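Local coordinates for protein DNMT2 (Spodoptera frugiperda, PDB 4H0N) that probably methylates cytosine 38 in the anticodon loop of tRNA(Asp), and cytosine in DNA, using S-adenosyl-L-methionine, at residues H4-L9 / V70-M75; M16-K21 / H45-T50; A31-N36 / N51-N56. The protein carries 3 engineered substitutions. All blocks are in the same frame, centred on the assembly; numbering follows the deposited sequence.

Contact 1: H4-L9 / V70-M75; sequences HKILEL and VDTILM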
loop_
_atom_site.group_PDB
_atom_site.type_symbol
_atom_site.label_atom_id
_atom_site.label_comp_id
_atom_site.label_asym_id
_atom_site.label_seq_id
_atom_site.Cartn_x
_atom_site.Cartn_y
_atom_site.Cartn_z
ATOM N N HIS A 4 10.532 15.178 15.495
ATOM C CA HIS A 4 11.082 14.441 14.360
ATOM C C HIS A 4 10.782 15.124 13.024
ATOM O O HIS A 4 9.663 15.583 12.785
ATOM C CB HIS A 4 10.527 13.020 14.326
ATOM C CG HIS A 4 10.931 12.182 15.494
ATOM N ND1 HIS A 4 12.252 11.962 15.831
ATOM C CD2 HIS A 4 10.194 11.491 16.396
ATOM C CE1 HIS A 4 12.306 11.180 16.895
ATOM N NE2 HIS A 4 11.074 10.879 17.256
ATOM N N LYS A 5 11.789 15.173 12.155
ATOM C CA LYS A 5 11.633 15.715 10.813
ATOM C C LYS A 5 11.601 14.558 9.818
ATOM O O LYS A 5 12.578 13.822 9.677
ATOM C CB LYS A 5 12.792 16.658 10.478
ATOM C CG LYS A 5 13.097 17.711 11.535
ATOM C CD LYS A 5 11.924 18.638 11.739
ATOM C CE LYS A 5 11.408 18.541 13.163
ATOM N NZ LYS A 5 10.095 19.229 13.344
ATOM N N ILE A 6 10.479 14.385 9.130
ATOM C CA ILE A 6 10.342 13.240 8.237
ATOM C C ILE A 6 10.544 13.591 6.760
ATOM O O ILE A 6 10.046 14.602 6.261
ATOM C CB ILE A 6 8.996 12.491 8.443
ATOM C CG1 ILE A 6 8.958 11.814 9.814
ATOM C CG2 ILE A 6 8.803 11.425 7.387
ATOM C CD1 ILE A 6 8.293 12.625 10.885
ATOM N N LEU A 7 11.316 12.753 6.079
ATOM C CA LEU A 7 11.389 12.776 4.633
ATOM C C LEU A 7 10.583 11.596 4.128
ATOM O O LEU A 7 10.861 10.446 4.472
ATOM C CB LEU A 7 12.834 12.661 4.164
ATOM C CG LEU A 7 12.992 12.654 2.646
ATOM C CD1 LEU A 7 12.237 13.824 2.033
ATOM C CD2 LEU A 7 14.464 12.697 2.264
ATOM N N GLU A 8 9.571 11.886 3.321
ATOM C CA GLU A 8 8.665 10.859 2.832
ATOM C C GLU A 8 8.905 10.610 1.345
ATOM O O GLU A 8 8.474 11.395 0.504
ATOM C CB GLU A 8 7.226 11.299 3.080
ATOM C CG GLU A 8 6.167 10.285 2.726
ATOM C CD GLU A 8 4.783 10.882 2.823
ATOM O OE1 GLU A 8 3.793 10.118 2.745
ATOM O OE2 GLU A 8 4.687 12.123 2.977
ATOM N N LEU A 9 9.600 9.519 1.032
ATOM C CA LEU A 9 9.987 9.213 -0.344
ATOM C C LEU A 9 9.004 8.279 -1.020
ATOM O O LEU A 9 8.468 7.370 -0.384
ATOM C CB LEU A 9 11.361 8.564 -0.369
ATOM C CG LEU A 9 12.483 9.360 0.277
ATOM C CD1 LEU A 9 13.783 8.588 0.138
ATOM C CD2 LEU A 9 12.571 10.734 -0.367
ATOM N N VAL A 70 16.144 16.513 8.232
ATOM C CA VAL A 70 15.390 15.280 8.440
ATOM C C VAL A 70 16.186 14.303 9.304
ATOM O O VAL A 70 17.417 14.262 9.237
ATOM C CB VAL A 70 14.953 14.613 7.100
ATOM C CG1 VAL A 70 14.967 15.624 5.967
ATOM C CG2 VAL A 70 15.829 13.412 6.757
ATOM N N ASP A 71 15.479 13.543 10.136
ATOM C CA ASP A 71 16.103 12.529 10.979
ATOM C C ASP A 71 15.432 11.194 10.723
ATOM O O ASP A 71 15.881 10.154 11.209
ATOM C CB ASP A 71 15.979 12.895 12.462
ATOM C CG ASP A 71 14.534 12.907 12.952
ATOM O OD1 ASP A 71 13.651 13.382 12.211
ATOM O OD2 ASP A 71 14.279 12.441 14.083
ATOM N N THR A 72 14.352 11.245 9.947
ATOM C CA THR A 72 13.479 10.098 9.727
ATOM C C THR A 72 13.076 9.991 8.263
ATOM O O THR A 72 12.604 10.960 7.672
ATOM C CB THR A 72 12.193 10.208 10.582
ATOM O OG1 THR A 72 12.545 10.296 11.970
ATOM C CG2 THR A 72 11.281 9.004 10.356
ATOM N N ILE A 73 13.259 8.810 7.683
ATOM C CA ILE A 73 12.855 8.568 6.301
ATOM C C ILE A 73 11.741 7.516 6.210
ATOM O O ILE A 73 11.864 6.417 6.755
ATOM C CB ILE A 73 14.064 8.157 5.419
ATOM C CG1 ILE A 73 15.057 9.317 5.302
ATOM C CG2 ILE A 73 13.604 7.722 4.037
ATOM C CD1 ILE A 73 16.315 8.969 4.549
ATOM N N LEU A 74 10.648 7.876 5.539
ATOM C CA LEU A 74 9.555 6.947 5.251
ATOM C C LEU A 74 9.494 6.712 3.749
ATOM O O LEU A 74 9.377 7.655 2.966
ATOM C CB LEU A 74 8.223 7.504 5.748
ATOM C CG LEU A 74 8.133 7.789 7.244
ATOM C CD1 LEU A 74 6.741 8.274 7.588
ATOM C CD2 LEU A 74 8.496 6.552 8.052
ATOM N N MET A 75 9.573 5.455 3.337
ATOM C CA MET A 75 9.704 5.179 1.920
ATOM C C MET A 75 9.079 3.869 1.467
ATOM O O MET A 75 9.198 2.847 2.131
ATOM C CB MET A 75 11.178 5.207 1.530
ATOM C CG MET A 75 12.040 4.216 2.276
ATOM S SD MET A 75 13.732 4.268 1.660
ATOM C CE MET A 75 14.498 2.988 2.646
#
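The imidazole of His4 meets the carboxylate of Asp71 edge to edge: ND1 donates to OD2 at 2.7 Å, close to the ring plane, and uses the syn lone pair of that oxygen. The two planes lie only 16° apart. Elsewhere the ring packs edge-to-face with Phe332 and meets Tyr114 steeply. Asp71 holds its CG between the backbone N and the carbonyl carbon (chi1 65°), which turns the carboxylate back to strand 4-9, and OD1 takes the backbone N of Lys5 at 2.6 Å from outside the carboxylate plane. Lys5 O in turn accepts from both Asp71 N and Thr72 N. Beyond this corner, strands 4-9 and 72-75 run parallel as neighbours at the middle of the Rossmann-like sheet. Leu7 is held through both peptide groups, N to Thr72 O at 2.7 Å and O to Leu74 N at 2.8 Å. On one face the side chains of Ile6 and Leu74 cross at a slant, Ile6 CG2 lying 3.7 Å from Leu74 CG, and helix 15-23 covers both through Trp20 and Met16. On the other, Leu7 CB packs against Ile73 CG1, and Leu9 CD1 approaches Ile73 CG2. Val70 CG2 also touches Leu7 CB.

Contact 2: M16-K21 / H45-T50; sequences MHCAWK and HNFPET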
loop_
_atom_site.group_PDB
_atom_site.type_symbol
_atom_site.label_atom_id
_atom_site.label_comp_id
_atom_site.label_asym_id
_atom_site.label_seq_id
_atom_site.Cartn_x
_atom_site.Cartn_y
_atom_site.Cartn_z
ATOM N N MET A 16 1.882 7.081 4.144
ATOM C CA MET A 16 2.876 7.248 5.192
ATOM C C MET A 16 2.479 8.394 6.117
ATOM O O MET A 16 2.419 8.229 7.336
ATOM C CB MET A 16 4.237 7.538 4.567
ATOM C CG MET A 16 4.806 6.389 3.760
ATOM S SD MET A 16 5.172 4.965 4.798
ATOM C CE MET A 16 6.243 4.019 3.722
ATOM N N HIS A 17 2.199 9.547 5.518
ATOM C CA HIS A 17 1.771 10.737 6.242
ATOM C C HIS A 17 0.539 10.446 7.096
ATOM O O HIS A 17 0.430 10.916 8.228
ATOM C CB HIS A 17 1.472 11.856 5.249
ATOM C CG HIS A 17 1.402 13.217 5.862
ATOM N ND1 HIS A 17 1.534 14.373 5.122
ATOM C CD2 HIS A 17 1.208 13.614 7.146
ATOM C CE1 HIS A 17 1.427 15.420 5.922
ATOM N NE2 HIS A 17 1.229 14.988 7.148
ATOM N N CYS A 18 -0.386 9.663 6.553
ATOM C CA CYS A 18 -1.572 9.280 7.301
ATOM C C CYS A 18 -1.227 8.377 8.470
ATOM O O CYS A 18 -1.867 8.435 9.514
ATOM C CB CYS A 18 -2.580 8.587 6.390
ATOM S SG CYS A 18 -3.551 9.732 5.419
ATOM N N ALA A 19 -0.207 7.548 8.285
ATOM C CA ALA A 19 0.194 6.588 9.300
ATOM C C ALA A 19 0.968 7.260 10.435
ATOM O O ALA A 19 0.859 6.860 11.597
ATOM C CB ALA A 19 1.014 5.474 8.670
ATOM N N TRP A 20 1.746 8.281 10.094
ATOM C CA TRP A 20 2.498 9.030 11.093
ATOM C C TRP A 20 1.564 9.707 12.093
ATOM O O TRP A 20 1.851 9.753 13.290
ATOM C CB TRP A 20 3.388 10.078 10.430
ATOM C CG TRP A 20 4.210 10.826 11.422
ATOM C CD1 TRP A 20 3.988 12.091 11.890
ATOM C CD2 TRP A 20 5.376 10.348 12.097
ATOM N NE1 TRP A 20 4.952 12.429 12.805
ATOM C CE2 TRP A 20 5.814 11.373 12.952
ATOM C CE3 TRP A 20 6.096 9.148 12.053
ATOM C CZ2 TRP A 20 6.940 11.240 13.760
ATOM C CZ3 TRP A 20 7.213 9.017 12.856
ATOM C CH2 TRP A 20 7.625 10.056 13.697
ATOM N N LYS A 21 0.447 10.232 11.595
ATOM C CA LYS A 21 -0.557 10.852 12.450
ATOM C C LYS A 21 -1.170 9.832 13.390
ATOM O O LYS A 21 -1.301 10.082 14.583
ATOM C CB LYS A 21 -1.654 11.507 11.612
ATOM C CG LYS A 21 -1.252 12.827 10.982
ATOM C CD LYS A 21 -2.415 13.442 10.207
ATOM C CE LYS A 21 -2.013 14.760 9.553
ATOM N NZ LYS A 21 -3.184 15.483 8.974
ATOM N N HIS A 45 -4.113 17.776 -1.931
ATOM C CA HIS A 45 -5.493 17.993 -1.556
ATOM C C HIS A 45 -5.685 17.721 -0.072
ATOM O O HIS A 45 -6.411 18.440 0.614
ATOM C CB HIS A 45 -6.409 17.094 -2.384
ATOM C CG HIS A 45 -7.849 17.197 -2.007
ATOM N ND1 HIS A 45 -8.647 18.258 -2.390
ATOM C CD2 HIS A 45 -8.637 16.382 -1.265
ATOM C CE1 HIS A 45 -9.863 18.082 -1.905
ATOM N NE2 HIS A 45 -9.886 16.958 -1.221
ATOM N N ASN A 46 -5.023 16.683 0.425
ATOM C CA ASN A 46 -5.186 16.287 1.817
ATOM C C ASN A 46 -4.162 16.907 2.751
ATOM O O ASN A 46 -4.382 16.988 3.961
ATOM C CB ASN A 46 -5.167 14.768 1.943
ATOM C CG ASN A 46 -6.410 14.136 1.376
ATOM O OD1 ASN A 46 -7.469 14.160 2.005
ATOM N ND2 ASN A 46 -6.297 13.575 0.176
ATOM N N PHE A 47 -3.043 17.344 2.185
ATOM C CA PHE A 47 -2.003 18.002 2.968
ATOM C C PHE A 47 -1.504 19.275 2.289
ATOM O O PHE A 47 -0.359 19.326 1.846
ATOM C CB PHE A 47 -0.824 17.053 3.193
ATOM C CG PHE A 47 -1.232 15.653 3.573
ATOM C CD1 PHE A 47 -1.730 15.381 4.840
ATOM C CD2 PHE A 47 -1.106 14.610 2.666
ATOM C CE1 PHE A 47 -2.104 14.097 5.193
ATOM C CE2 PHE A 47 -1.475 13.322 3.016
ATOM C CZ PHE A 47 -1.976 13.067 4.281
ATOM N N PRO A 48 -2.356 20.311 2.220
ATOM C CA PRO A 48 -1.988 21.589 1.598
ATOM C C PRO A 48 -0.759 22.219 2.250
ATOM O O PRO A 48 -0.067 23.017 1.625
ATOM C CB PRO A 48 -3.205 22.478 1.877
ATOM C CG PRO A 48 -4.320 21.544 2.131
ATOM C CD PRO A 48 -3.714 20.352 2.790
ATOM N N GLU A 49 -0.504 21.853 3.500
ATOM C CA GLU A 49 0.538 22.474 4.307
ATOM C C GLU A 49 1.923 21.877 4.058
ATOM O O GLU A 49 2.941 22.494 4.371
ATOM C CB GLU A 49 0.182 22.348 5.798
ATOM C CG GLU A 49 0.354 20.932 6.397
ATOM C CD GLU A 49 -0.754 19.949 6.010
ATOM O OE1 GLU A 49 -1.721 20.351 5.332
ATOM O OE2 GLU A 49 -0.657 18.763 6.395
ATOM N N THR A 50 1.954 20.679 3.486
ATOM C CA THR A 50 3.179 19.891 3.429
ATOM C C THR A 50 4.039 20.141 2.190
ATOM O O THR A 50 3.539 20.152 1.066
ATOM C CB THR A 50 2.846 18.402 3.527
ATOM O OG1 THR A 50 2.182 18.156 4.772
ATOM C CG2 THR A 50 4.101 17.549 3.439
#
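His17 and Phe47 form an offset stack, their ring centroids 3.8 Å apart and the planes tilted by 14°. The stack joins helix 15-23, the first helix of the Rossmann-like methyltransferase fold, to the turn that follows helix 37-46. Phe47 is the first residue to leave helical geometry and begins a type I beta turn ending at Thr50. Its side chain and that of His17 come from opposite directions, the histidine with CG anti to the backbone nitrogen (chi1 -164°), and ND1 settles over the centre of the phenyl face. CB of His17 extends the overlap with a CH-pi contact to the same ring. The opposite phenyl face is covered by CB of the adjacent Asn46. ND1 is also hydrogen-bonded to Tyr43 OH, which should help to fix the imidazole's rotation while it stacks. The phenyl edge is met by Cys18, whose SG lies 3.9 Å from Phe47 CZ in a sulfur-aromatic contact. Lys21 runs extended past the ring, its NZ near Phe47 CE1 at 4.2 Å. Replacing Phe47 with an alanine would probably open a gap between the helix and the turn, leaving the His17 ring without its stacking partner. At the imidazole edge, in the ring plane, His17 CE1 points to Thr50 OG1 at 3.1 Å.

Contact 3: A31-N36 / N51-N56; sequences AAVDIN and NLLNRN. With SAH (S-adenosyl-L-homocysteine), chain E.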
loop_
_atom_site.group_PDB
_atom_site.type_symbol
_atom_site.label_atom_id
_atom_site.label_comp_id
_atom_site.label_asym_id
_atom_site.label_seq_id
_atom_site.Cartn_x
_atom_site.Cartn_y
_atom_site.Cartn_z
ATOM N N ALA A 31 9.152 17.138 4.070
ATOM C CA ALA A 31 9.253 16.960 2.627
ATOM C C ALA A 31 8.702 15.612 2.179
ATOM O O ALA A 31 8.944 14.589 2.826
ATOM C CB ALA A 31 10.695 17.119 2.169
ATOM N N ALA A 32 7.958 15.633 1.072
ATOM C CA ALA A 32 7.463 14.427 0.430
ATOM C C ALA A 32 7.854 14.496 -1.037
ATOM O O ALA A 32 7.666 15.528 -1.681
ATOM C CB ALA A 32 5.964 14.339 0.575
ATOM N N VAL A 33 8.403 13.406 -1.567
ATOM C CA VAL A 33 8.959 13.414 -2.918
ATOM C C VAL A 33 8.322 12.359 -3.815
ATOM O O VAL A 33 8.371 11.165 -3.514
ATOM C CB VAL A 33 10.484 13.186 -2.894
ATOM C CG1 VAL A 33 11.036 13.158 -4.300
ATOM C CG2 VAL A 33 11.177 14.266 -2.066
ATOM N N ASP A 34 7.730 12.806 -4.918
ATOM C CA ASP A 34 7.102 11.907 -5.876
ATOM C C ASP A 34 7.044 12.595 -7.235
ATOM O O ASP A 34 6.827 13.804 -7.312
ATOM C CB ASP A 34 5.696 11.526 -5.405
ATOM C CG ASP A 34 5.111 10.365 -6.187
ATOM O OD1 ASP A 34 4.679 9.379 -5.550
ATOM O OD2 ASP A 34 5.072 10.439 -7.436
ATOM N N ILE A 35 7.235 11.825 -8.302
ATOM C CA ILE A 35 7.256 12.383 -9.652
ATOM C C ILE A 35 5.924 12.243 -10.379
ATOM O O ILE A 35 5.820 12.610 -11.547
ATOM C CB ILE A 35 8.332 11.713 -10.532
ATOM C CG1 ILE A 35 8.051 10.213 -10.665
ATOM C CG2 ILE A 35 9.726 11.977 -9.976
ATOM C CD1 ILE A 35 9.028 9.483 -11.544
ATOM N N ASN A 36 4.914 11.704 -9.701
ATOM C CA ASN A 36 3.606 11.528 -10.327
ATOM C C ASN A 36 2.649 12.687 -10.065
ATOM O O ASN A 36 2.232 12.917 -8.931
ATOM C CB ASN A 36 2.960 10.210 -9.907
ATOM C CG ASN A 36 1.736 9.882 -10.738
ATOM O OD1 ASN A 36 0.600 10.075 -10.302
ATOM N ND2 ASN A 36 1.964 9.407 -11.957
ATOM N N ASN A 51 5.337 20.333 2.408
ATOM C CA ASN A 51 6.303 20.445 1.318
ATOM C C ASN A 51 6.313 19.216 0.412
ATOM O O ASN A 51 6.793 18.145 0.796
ATOM C CB ASN A 51 7.706 20.677 1.877
ATOM C CG ASN A 51 8.201 22.085 1.641
ATOM O OD1 ASN A 51 8.151 22.593 0.520
ATOM N ND2 ASN A 51 8.681 22.728 2.701
ATOM N N LEU A 52 5.781 19.380 -0.795
ATOM C CA LEU A 52 5.723 18.293 -1.763
ATOM C C LEU A 52 6.515 18.646 -3.017
ATOM O O LEU A 52 6.250 19.658 -3.667
ATOM C CB LEU A 52 4.270 17.971 -2.106
ATOM C CG LEU A 52 3.969 17.152 -3.362
ATOM C CD1 LEU A 52 4.559 15.748 -3.279
ATOM C CD2 LEU A 52 2.467 17.101 -3.577
ATOM N N LEU A 53 7.486 17.803 -3.353
ATOM C CA LEU A 53 8.390 18.093 -4.458
ATOM C C LEU A 53 8.249 17.114 -5.618
ATOM O O LEU A 53 8.421 15.909 -5.454
ATOM C CB LEU A 53 9.831 18.108 -3.955
ATOM C CG LEU A 53 9.955 18.880 -2.642
ATOM C CD1 LEU A 53 11.335 18.720 -2.058
ATOM C CD2 LEU A 53 9.622 20.350 -2.838
ATOM N N ASN A 54 7.923 17.643 -6.792
ATOM C CA ASN A 54 7.967 16.861 -8.016
ATOM C C ASN A 54 9.429 16.744 -8.429
ATOM O O ASN A 54 9.937 17.578 -9.175
ATOM C CB ASN A 54 7.144 17.536 -9.117
ATOM C CG ASN A 54 6.825 16.600 -10.271
ATOM O OD1 ASN A 54 7.660 15.795 -10.684
ATOM N ND2 ASN A 54 5.604 16.699 -10.793
ATOM N N ARG A 55 10.106 15.721 -7.913
ATOM C CA ARG A 55 11.538 15.539 -8.135
ATOM C C ARG A 55 11.918 14.063 -8.132
ATOM O O ARG A 55 11.336 13.263 -7.402
ATOM C CB ARG A 55 12.348 16.293 -7.073
ATOM C CG ARG A 55 13.842 15.985 -7.080
ATOM C CD ARG A 55 14.631 16.945 -6.195
ATOM N NE ARG A 55 14.355 18.342 -6.525
ATOM C CZ ARG A 55 13.985 19.268 -5.646
ATOM N NH1 ARG A 55 13.820 18.950 -4.371
ATOM N NH2 ARG A 55 13.772 20.515 -6.050
ATOM N N ASN A 56 12.889 13.708 -8.968
ATOM C CA ASN A 56 13.469 12.375 -8.942
ATOM C C ASN A 56 14.241 12.105 -7.653
ATOM O O ASN A 56 14.975 12.964 -7.163
ATOM C CB ASN A 56 14.399 12.183 -10.136
ATOM C CG ASN A 56 14.231 10.827 -10.788
ATOM O OD1 ASN A 56 14.716 9.815 -10.276
ATOM N ND2 ASN A 56 13.536 10.796 -11.926
HETATM N N SAH E . 3.277 4.675 -0.582
HETATM C CA SAH E . 2.751 5.642 -1.539
HETATM C CB SAH E . 3.143 5.324 -2.988
HETATM C CG SAH E . 3.971 4.069 -3.257
HETATM S SD SAH E . 3.820 3.540 -4.986
HETATM C C SAH E . 1.238 5.832 -1.393
HETATM O O SAH E . 0.515 6.018 -2.374
HETATM O OXT SAH E . 0.697 5.819 -0.288
HETATM C "C5'" SAH E . 5.377 4.333 -5.467
HETATM C "C4'" SAH E . 5.218 5.751 -6.019
HETATM O "O4'" SAH E . 6.491 6.361 -6.112
HETATM C "C3'" SAH E . 4.607 5.808 -7.414
HETATM O "O3'" SAH E . 3.325 6.395 -7.347
HETATM C "C2'" SAH E . 5.543 6.673 -8.244
HETATM O "O2'" SAH E . 4.861 7.768 -8.814
HETATM C "C1'" SAH E . 6.584 7.180 -7.262
HETATM N N9 SAH E . 7.948 7.118 -7.827
HETATM C C8 SAH E . 8.484 6.111 -8.590
HETATM N N7 SAH E . 9.760 6.436 -8.901
HETATM C C5 SAH E . 10.050 7.636 -8.351
HETATM C C6 SAH E . 11.197 8.423 -8.358
HETATM N N6 SAH E . 12.286 8.018 -9.005
HETATM N N1 SAH E . 11.198 9.631 -7.690
HETATM C C2 SAH E . 10.065 10.051 -7.021
HETATM N N3 SAH E . 8.929 9.266 -7.018
HETATM C C4 SAH E . 8.920 8.077 -7.672
#
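Ile35 lies over one face of the adenine of S-adenosyl-L-homocysteine, CG1 above C4 and CD1 3.8 Å from C5, with CG2 3.5 Å from C2. CG1 sits between the backbone nitrogen and the carbonyl carbon (chi1 61°), which sends the longer branch across the base, while CG2 also touches Arg55 O at 3.3 Å. Behind it, strands 27-33 and 52-53 pair in parallel: Ala32 N donates to Asn51 O, Ala32 O receives Leu53 N at 2.8 Å, and Asp34 N reaches Leu53 O at 3.2 Å. Helix 37-46 connects the two strands, making a beta-alpha-beta unit, and 52-53 is the outermost strand at this end of the sheet. Both segments then leave the sheet: Asn54 centres an inverse gamma turn, and OD1 of its side chain comes back to within 3.6 Å of Ile35 CA. The side chain of Asp34 starts away from segment 51-56, and its carboxylate lies beside the ribose. OD2 accepts from SAH O2' at 3.0 Å and, in an Asx turn, from Asn36 N, while OD1 is held by Gly12 N. A bond from SAH N6 to Asn56 OD1 is possible but doubtful. Asn36, the N-cap of helix 37-46, brings its CB beside O2'. With two backbone amides gripping the carboxylate, its orientation is probably set before the ligand arrives; it can then serve as an acceptor for the ribose hydroxyl, a role played by an acidic residue at the end of the second strand in many class I methyltransferases.

From the N terminus, strand 4-9 leads into helix 15-23, then strand 27-33, helix 37-46 and strand 52-53, before the chain returns beside its first strand at 72-75. That return is contact 1, which closes the largest of the three loops; contacts 2 and 3 are both nested inside it. Contact 2 closes the loop from 16-21 to 45-50 and contact 3 that from 31-36 to 51-56, so these two cross along the chain. Contacts 1 and 3 belong to one sheet, joined where Glu8 bonds Ala31 and Val33 through its backbone. Contact 2 ties a helix over that sheet to the turn leading into its edge strand, and Glu8 OE1 reaches His17 N from contact 1.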